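Local coordinates for protein ribonuclease mar1, putative (Trypanosoma cruzi, PDB 1YZV) that is of unproven function but, as a member of the isochorismatase superfamily, is probably a hydrolase or related enzyme acting on a small molecule, at residues V65-P70 with G74-D79; V113-F118 with V122-T127; G51-L56 with S61-T66. All coordinates share one frame; numbering follows the deposited sequence.

Interaction 1: residues V65-P70 with G74-D79; sequences VTEQYP and GATSAD
Glu67 and Thr76 carry the polar side of this contact. Both the hydroxyl and the backbone N-H of Thr76 donate to one carboxylate oxygen. Thr76 OG1 donates to the anti lone pair of Glu67 OE2, 2.7 Å away. Thr76 N, 2.9 Å from the same Glu67 OE2, comes from above the carboxylate plane, 60° out of it, in a nearly straight bond. Glu67 reaches the loop on an extended chain, and OG1 of Thr76 can join the backbone N in meeting it because it stands beside that N, anti to the carbonyl carbon (chi1 -64°). A water donates both to Thr66 O and to Thr76 OG1, adding an indirect bridge to the strand. Among backbone bonds, Gly74 N donates to Pro70 O at 2.9 Å, an i+4 to i bond spanning helix 70-73; Gly74 leaves the helix with positive phi. The remaining touches are carbon against oxygen: Val65 CG1 lies 3.4 Å from Thr76 OG1, and Pro70 CB 3.5 Å from Gly74 O. Around the contact, Gly74 O also accepts from Gln29 NE2, and strand 61-68 pairs with strand 87-91 beside it. With two donors on OE2, the carboxylate is probably stabilised in its ionised form, and the loop following helix 70-73 is held to the end of the strand by directional polar bonds more than by apolar packing.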
loop_
_atom_site.group_PDB
_atom_site.type_symbol
_atom_site.label_atom_id
_atom_site.label_comp_id
_atom_site.label_asym_id
_atom_site.label_seq_id
_atom_site.Cartn_x
_atom_site.Cartn_y
_atom_site.Cartn_z
ATOM N N VAL A 65 10.700 7.117 27.812
ATOM C CA VAL A 65 11.516 7.975 26.957
ATOM C C VAL A 65 12.922 7.380 26.850
ATOM O O VAL A 65 13.538 6.978 27.863
ATOM C CB VAL A 65 11.626 9.393 27.539
ATOM C CG1 VAL A 65 12.337 10.310 26.575
ATOM C CG2 VAL A 65 10.224 9.936 27.912
ATOM N N THR A 66 13.433 7.309 25.626
ATOM C CA THR A 66 14.846 7.005 25.438
ATOM C C THR A 66 15.568 8.191 24.809
ATOM O O THR A 66 14.964 9.069 24.192
ATOM C CB THR A 66 15.065 5.763 24.570
ATOM O OG1 THR A 66 14.401 5.933 23.297
ATOM C CG2 THR A 66 14.558 4.541 25.301
ATOM N N GLU A 67 16.860 8.258 25.089
ATOM C CA GLU A 67 17.740 9.226 24.480
ATOM C C GLU A 67 18.918 8.474 23.947
ATOM O O GLU A 67 19.591 7.733 24.691
ATOM C CB GLU A 67 18.148 10.252 25.519
ATOM C CG GLU A 67 16.953 11.021 26.107
ATOM C CD GLU A 67 17.298 12.018 27.214
ATOM O OE1 GLU A 67 18.339 11.845 27.863
ATOM O OE2 GLU A 67 16.445 12.917 27.515
ATOM N N GLN A 68 19.162 8.640 22.661
ATOM C CA GLN A 68 20.316 8.038 21.992
ATOM C C GLN A 68 21.557 8.871 22.276
ATOM O O GLN A 68 21.550 10.084 22.070
ATOM C CB GLN A 68 20.109 7.981 20.490
ATOM C CG GLN A 68 21.251 7.394 19.705
ATOM C CD GLN A 68 21.328 5.879 19.789
ATOM O OE1 GLN A 68 20.384 5.221 20.252
ATOM N NE2 GLN A 68 22.417 5.310 19.251
ATOM N N TYR A 69 22.526 8.268 22.956
ATOM C CA TYR A 69 23.799 8.925 23.203
ATOM C C TYR A 69 23.647 10.448 23.500
ATOM O O TYR A 69 24.172 11.312 22.738
ATOM C CB TYR A 69 24.718 8.705 21.991
ATOM C CG TYR A 69 26.102 9.251 22.203
ATOM C CD1 TYR A 69 26.835 8.881 23.329
ATOM C CD2 TYR A 69 26.707 10.045 21.258
ATOM C CE1 TYR A 69 28.068 9.440 23.597
ATOM C CE2 TYR A 69 27.977 10.568 21.477
ATOM C CZ TYR A 69 28.653 10.255 22.651
ATOM O OH TYR A 69 29.907 10.762 22.890
ATOM N N PRO A 70 22.955 10.787 24.599
ATOM C CA PRO A 70 22.635 12.207 24.850
ATOM C C PRO A 70 23.871 13.084 25.093
ATOM O O PRO A 70 23.797 14.294 24.891
ATOM C CB PRO A 70 21.760 12.169 26.104
ATOM C CG PRO A 70 22.086 10.851 26.780
ATOM C CD PRO A 70 22.348 9.896 25.613
ATOM N N GLY A 74 22.264 15.420 22.702
ATOM C CA GLY A 74 21.474 16.255 23.573
ATOM C C GLY A 74 20.364 15.513 24.313
ATOM O O GLY A 74 20.032 14.333 24.033
ATOM N N ALA A 75 19.772 16.203 25.270
ATOM C CA ALA A 75 18.618 15.631 25.983
ATOM C C ALA A 75 17.401 15.655 25.096
ATOM O O ALA A 75 17.373 16.351 24.072
ATOM C CB ALA A 75 18.341 16.424 27.267
ATOM N N THR A 76 16.348 15.014 25.578
ATOM C CA THR A 76 15.004 15.176 25.044
ATOM C C THR A 76 14.672 16.677 24.953
ATOM O O THR A 76 15.045 17.467 25.840
ATOM C CB THR A 76 13.993 14.400 25.937
ATOM O OG1 THR A 76 14.296 12.999 25.866
ATOM C CG2 THR A 76 12.521 14.620 25.506
ATOM N N SER A 77 14.022 17.077 23.861
ATOM C CA SER A 77 13.724 18.468 23.627
ATOM C C SER A 77 13.044 19.132 24.806
ATOM O O SER A 77 12.066 18.619 25.327
ATOM C CB SER A 77 12.850 18.657 22.357
ATOM O OG SER A 77 12.143 19.890 22.432
ATOM N N ALA A 78 13.511 20.326 25.165
ATOM C CA ALA A 78 12.909 21.092 26.265
ATOM C C ALA A 78 11.488 21.549 25.978
ATOM O O ALA A 78 10.782 21.947 26.902
ATOM C CB ALA A 78 13.770 22.308 26.584
ATOM N N ASP A 79 11.046 21.484 24.720
ATOM C CA ASP A 79 9.673 21.835 24.382
ATOM C C ASP A 79 8.707 20.708 24.778
ATOM O O ASP A 79 7.513 20.906 24.756
ATOM C CB ASP A 79 9.530 22.087 22.882
ATOM C CG ASP A 79 10.259 23.309 22.422
ATOM O OD1 ASP A 79 10.435 24.225 23.240
ATOM O OD2 ASP A 79 10.685 23.307 21.243
HETATM O O HOH W 1 13.314 11.397 23.787
#

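Interaction 2: residues V113-F118 with V122-T127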
loop_
_atom_site.group_PDB
_atom_site.type_symbol
_atom_site.label_atom_id
_atom_site.label_comp_id
_atom_site.label_asym_id
_atom_site.label_seq_id
_atom_site.Cartn_x
_atom_site.Cartn_y
_atom_site.Cartn_z
ATOM N N VAL A 113 1.678 -0.841 22.714
ATOM C CA VAL A 113 2.641 0.258 22.771
ATOM C C VAL A 113 2.274 1.212 21.667
ATOM O O VAL A 113 1.977 0.775 20.529
ATOM C CB VAL A 113 4.074 -0.294 22.575
ATOM C CG1 VAL A 113 5.077 0.844 22.304
ATOM C CG2 VAL A 113 4.501 -1.226 23.836
ATOM N N VAL A 114 2.173 2.476 22.038
ATOM C CA VAL A 114 2.044 3.575 21.121
ATOM C C VAL A 114 3.445 4.154 20.953
ATOM O O VAL A 114 4.065 4.624 21.924
ATOM C CB VAL A 114 1.068 4.637 21.661
ATOM C CG1 VAL A 114 1.085 5.895 20.814
ATOM C CG2 VAL A 114 -0.341 4.045 21.742
ATOM N N LEU A 115 3.928 4.150 19.715
ATOM C CA LEU A 115 5.343 4.439 19.403
ATOM C C LEU A 115 5.473 5.606 18.424
ATOM O O LEU A 115 4.804 5.640 17.384
ATOM C CB LEU A 115 6.010 3.200 18.807
ATOM C CG LEU A 115 7.443 3.260 18.214
ATOM C CD1 LEU A 115 8.481 3.680 19.298
ATOM C CD2 LEU A 115 7.811 1.864 17.612
ATOM N N TRP A 116 6.376 6.529 18.734
ATOM C CA TRP A 116 6.666 7.653 17.833
ATOM C C TRP A 116 8.033 8.265 18.145
ATOM O O TRP A 116 8.640 7.921 19.141
ATOM C CB TRP A 116 5.557 8.739 17.917
ATOM C CG TRP A 116 5.595 9.560 19.133
ATOM C CD1 TRP A 116 6.175 10.807 19.236
ATOM C CD2 TRP A 116 5.356 9.131 20.491
ATOM N NE1 TRP A 116 6.234 11.203 20.544
ATOM C CE2 TRP A 116 5.681 10.236 21.335
ATOM C CE3 TRP A 116 4.721 8.020 21.065
ATOM C CZ2 TRP A 116 5.540 10.188 22.742
ATOM C CZ3 TRP A 116 4.570 7.985 22.461
ATOM C CH2 TRP A 116 4.980 9.068 23.282
ATOM N N GLY A 117 8.546 9.058 17.214
ATOM C CA GLY A 117 9.762 9.824 17.441
ATOM C C GLY A 117 10.738 9.761 16.288
ATOM O O GLY A 117 10.322 9.782 15.093
ATOM N N PHE A 118 12.018 9.864 16.644
ATOM C CA PHE A 118 13.106 9.926 15.682
ATOM C C PHE A 118 14.013 8.679 15.797
ATOM O O PHE A 118 14.191 8.141 16.879
ATOM C CB PHE A 118 14.015 11.106 15.924
ATOM C CG PHE A 118 13.328 12.462 16.018
ATOM C CD1 PHE A 118 12.237 12.779 15.262
ATOM C CD2 PHE A 118 14.003 13.493 16.686
ATOM C CE1 PHE A 118 11.695 14.075 15.329
ATOM C CE2 PHE A 118 13.465 14.775 16.765
ATOM C CZ PHE A 118 12.289 15.047 16.122
ATOM N N VAL A 122 15.070 4.218 11.541
ATOM C CA VAL A 122 16.118 3.636 12.401
ATOM C C VAL A 122 15.589 3.182 13.756
ATOM O O VAL A 122 15.047 2.084 13.895
ATOM C CB VAL A 122 17.350 4.569 12.525
ATOM C CG1 VAL A 122 18.479 3.919 13.368
ATOM C CG2 VAL A 122 17.897 4.873 11.122
ATOM N N CYS A 123 15.559 4.079 14.719
ATOM C CA CYS A 123 15.092 3.703 16.054
ATOM C C CYS A 123 13.610 3.306 16.133
ATOM O O CYS A 123 13.251 2.318 16.781
ATOM C CB CYS A 123 15.520 4.802 17.069
ATOM S SG CYS A 123 17.453 4.925 17.200
ATOM N N ILE A 124 12.731 4.010 15.421
ATOM C CA ILE A 124 11.345 3.659 15.436
ATOM C C ILE A 124 11.096 2.302 14.758
ATOM O O ILE A 124 10.402 1.449 15.303
ATOM C CB ILE A 124 10.469 4.712 14.724
ATOM C CG1 ILE A 124 10.679 6.075 15.348
ATOM C CG2 ILE A 124 8.993 4.253 14.641
ATOM C CD1 ILE A 124 9.937 6.261 16.517
ATOM N N LEU A 125 11.555 2.165 13.528
ATOM C CA LEU A 125 11.470 0.922 12.812
ATOM C C LEU A 125 11.964 -0.281 13.626
ATOM O O LEU A 125 11.303 -1.327 13.649
ATOM C CB LEU A 125 12.284 1.006 11.522
ATOM C CG LEU A 125 12.242 -0.228 10.616
ATOM C CD1 LEU A 125 10.837 -0.502 10.158
ATOM C CD2 LEU A 125 13.203 -0.108 9.418
ATOM N N GLN A 126 13.202 -0.203 14.110
ATOM C CA GLN A 126 13.784 -1.294 14.865
ATOM C C GLN A 126 13.072 -1.605 16.204
ATOM O O GLN A 126 13.008 -2.751 16.619
ATOM C CB GLN A 126 15.307 -1.106 15.074
ATOM C CG GLN A 126 16.027 -0.992 13.733
ATOM C CD GLN A 126 17.501 -1.098 13.800
ATOM O OE1 GLN A 126 18.062 -1.754 14.701
ATOM N NE2 GLN A 126 18.169 -0.459 12.835
ATOM N N THR A 127 12.533 -0.589 16.853
ATOM C CA THR A 127 11.720 -0.777 18.062
ATOM C C THR A 127 10.431 -1.532 17.743
ATOM O O THR A 127 10.043 -2.436 18.469
ATOM C CB THR A 127 11.431 0.591 18.753
ATOM O OG1 THR A 127 12.664 1.258 19.086
ATOM C CG2 THR A 127 10.591 0.424 20.012
#
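Ile124 drives its CD1 methyl against the strand backbone, 3.2 Å from Gly117 N and equally near the carbonyl carbon of Trp116, while its CG1 rests on the Gly117 carbonyl. Gly117 has backbone angles that suit a glycine, since a CB there would be jammed against the carbonyl O of Trp116. Leu115 slides past Ile124 in the opposite direction: its CD2 is 4.0 Å from Ile124 CG2 and 3.5 Å from Ile124 O. One turn on, Thr127 CG2 lies 3.9 Å from both CD1 and CD2 of Leu115. Cys123 CB meets Phe118 O at 3.6 Å. The Thr127 methyl is set by its hydroxyl: OG1, anti to the carbonyl carbon (chi1 -58°), donates to Cys123 O at 2.6 Å, on the opposite face of that carbonyl from Thr127 N, leaving CG2 turned to the strand. The same OG1 is also bonded to Met96 N. Behind the strand, Trp116 and Phe118 pack on helix 39-56. From the helix, Gln126 NE2 bonds Met178 O of the second subunit. Strand and helix axes run nearly antiparallel, at 153°, as in the first half of a right-handed beta-alpha-beta crossover, here leading from strand 110-118 through helix 120-133 to strand 137-146.

Interaction 3: residues G51-L56 with S61-T66; sequences GLHTAL and SVYIVT
The second half of the beta-alpha-beta crossover from strand 20-26 through helix 39-56 to strand 61-68 brings the last turns of the helix over the start of the strand, the segment axes 8.0 Å apart at closest and inclined at 146°. His53 and Ser61 make the polar link: ND1 of His53 and OG of Ser61 are 2.7 Å apart in a hydrogen bond whose donor could be either. OG approaches the edge of the imidazole, near its plane, and Val62 CA comes near the plane beside CE1. Tyr63 takes a face instead. Its CB sits 3.7 Å from the centroid of the His53 ring, almost on the ring normal, in a CH-pi contact, and its phenol ring turns an edge toward that same imidazole in a T-shaped pair, with centroids 5.6 Å apart and planes at 66°. The His53 ring is carried out over the strand by a side chain whose CG stands opposite the backbone N (chi1 161°). Leu56 CB, one helical turn further, closes on Ser61 CB at 4.2 Å. Both imidazole nitrogens are bonded, since NE2 pairs with Asp85 OD1; this fixes the ring's rotation. Tyr63 OH bonds to Ala46 O, two turns back along helix 39-56. Leu52 packs on Phe23 of strand 20-26 and on Ile192 of helix 189-197, while strand 61-68 lies between strands 20-26 and 87-91.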
loop_
_atom_site.group_PDB
_atom_site.type_symbol
_atom_site.label_atom_id
_atom_site.label_comp_id
_atom_site.label_asym_id
_atom_site.label_seq_id
_atom_site.Cartn_x
_atom_site.Cartn_y
_atom_site.Cartn_z
ATOM N N GLY A 51 -0.196 14.339 27.959
ATOM C CA GLY A 51 -1.476 14.717 28.522
ATOM C C GLY A 51 -2.438 13.540 28.635
ATOM O O GLY A 51 -3.132 13.364 29.643
ATOM N N LEU A 52 -2.500 12.713 27.600
ATOM C CA LEU A 52 -3.302 11.503 27.676
ATOM C C LEU A 52 -2.873 10.544 28.818
ATOM O O LEU A 52 -3.706 10.083 29.619
ATOM C CB LEU A 52 -3.264 10.789 26.319
ATOM C CG LEU A 52 -4.127 9.516 26.247
ATOM C CD1 LEU A 52 -5.583 9.827 26.540
ATOM C CD2 LEU A 52 -3.924 8.832 24.907
ATOM N N HIS A 53 -1.594 10.216 28.852
ATOM C CA HIS A 53 -0.987 9.383 29.873
ATOM C C HIS A 53 -1.365 9.872 31.289
ATOM O O HIS A 53 -1.757 9.080 32.163
ATOM C CB HIS A 53 0.543 9.404 29.706
ATOM C CG HIS A 53 1.304 8.975 30.929
ATOM N ND1 HIS A 53 1.569 7.648 31.219
ATOM C CD2 HIS A 53 1.872 9.702 31.923
ATOM C CE1 HIS A 53 2.331 7.592 32.292
ATOM N NE2 HIS A 53 2.490 8.817 32.766
ATOM N N THR A 54 -1.247 11.179 31.504
ATOM C CA THR A 54 -1.589 11.783 32.821
ATOM C C THR A 54 -3.074 11.675 33.156
ATOM O O THR A 54 -3.416 11.297 34.284
ATOM C CB THR A 54 -1.063 13.234 32.896
ATOM O OG1 THR A 54 0.369 13.159 32.837
ATOM C CG2 THR A 54 -1.505 13.939 34.181
ATOM N N ALA A 55 -3.931 11.795 32.142
ATOM C CA ALA A 55 -5.383 11.586 32.329
ATOM C C ALA A 55 -5.761 10.123 32.631
ATOM O O ALA A 55 -6.695 9.850 33.439
ATOM C CB ALA A 55 -6.144 12.055 31.118
ATOM N N LEU A 56 -5.090 9.176 31.962
ATOM C CA LEU A 56 -5.409 7.765 32.155
ATOM C C LEU A 56 -4.937 7.244 33.530
ATOM O O LEU A 56 -5.550 6.348 34.134
ATOM C CB LEU A 56 -4.851 6.926 31.007
ATOM C CG LEU A 56 -5.248 7.268 29.562
ATOM C CD1 LEU A 56 -4.563 6.293 28.564
ATOM C CD2 LEU A 56 -6.736 7.256 29.408
ATOM N N SER A 61 -1.412 3.391 32.108
ATOM C CA SER A 61 -0.450 4.008 31.200
ATOM C C SER A 61 0.914 4.106 31.840
ATOM O O SER A 61 1.006 4.494 33.017
ATOM C CB SER A 61 -0.959 5.406 30.767
ATOM O OG SER A 61 -0.070 6.012 29.848
ATOM N N VAL A 62 1.957 3.864 31.019
ATOM C CA VAL A 62 3.346 4.095 31.357
ATOM C C VAL A 62 4.002 4.869 30.215
ATOM O O VAL A 62 3.650 4.683 29.055
ATOM C CB VAL A 62 4.100 2.771 31.683
ATOM C CG1 VAL A 62 4.094 1.834 30.526
ATOM C CG2 VAL A 62 5.539 3.050 32.180
ATOM N N TYR A 63 4.822 5.859 30.567
ATOM C CA TYR A 63 5.457 6.757 29.583
ATOM C C TYR A 63 6.974 6.560 29.665
ATOM O O TYR A 63 7.610 6.933 30.673
ATOM C CB TYR A 63 5.063 8.215 29.904
ATOM C CG TYR A 63 5.206 9.215 28.785
ATOM C CD1 TYR A 63 6.463 9.748 28.444
ATOM C CD2 TYR A 63 4.104 9.624 28.042
ATOM C CE1 TYR A 63 6.614 10.629 27.396
ATOM C CE2 TYR A 63 4.256 10.550 26.996
ATOM C CZ TYR A 63 5.519 11.068 26.709
ATOM O OH TYR A 63 5.674 11.978 25.687
ATOM N N ILE A 64 7.527 6.026 28.577
ATOM C CA ILE A 64 8.911 5.638 28.443
ATOM C C ILE A 64 9.619 6.467 27.386
ATOM O O ILE A 64 9.148 6.590 26.244
ATOM C CB ILE A 64 9.005 4.113 28.079
ATOM C CG1 ILE A 64 8.209 3.352 29.131
ATOM C CG2 ILE A 64 10.468 3.684 27.904
ATOM C CD1 ILE A 64 8.389 1.936 29.148
ATOM N N VAL A 65 10.700 7.117 27.812
ATOM C CA VAL A 65 11.516 7.975 26.957
ATOM C C VAL A 65 12.922 7.380 26.850
ATOM O O VAL A 65 13.538 6.978 27.863
ATOM C CB VAL A 65 11.626 9.393 27.539
ATOM C CG1 VAL A 65 12.337 10.310 26.575
ATOM C CG2 VAL A 65 10.224 9.936 27.912
ATOM N N THR A 66 13.433 7.309 25.626
ATOM C CA THR A 66 14.846 7.005 25.438
ATOM C C THR A 66 15.568 8.191 24.809
ATOM O O THR A 66 14.964 9.069 24.192
ATOM C CB THR A 66 15.065 5.763 24.570
ATOM O OG1 THR A 66 14.401 5.933 23.297
ATOM C CG2 THR A 66 14.558 4.541 25.301
#

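From the N terminus, interaction 3 comes first: it closes the short loop between helix 39-56 and strand 61-68. Interaction 1 begins on that same strand, sharing Val65 and Thr66, and closes around helix 70-73, so the two are chained end to end with neither nested nor crossed. Interaction 2 follows separately, closing the turn from strand 110-118 into helix 120-133. All three reach the one parallel sheet. Tyr63 OH of interaction 3 packs against Trp116 CZ2 of interaction 2, and Gln68 OE1 of interaction 1 lies near Cys123 SG of interaction 2. Together they tie two helices and the loop before strand 87-91 to the sheet.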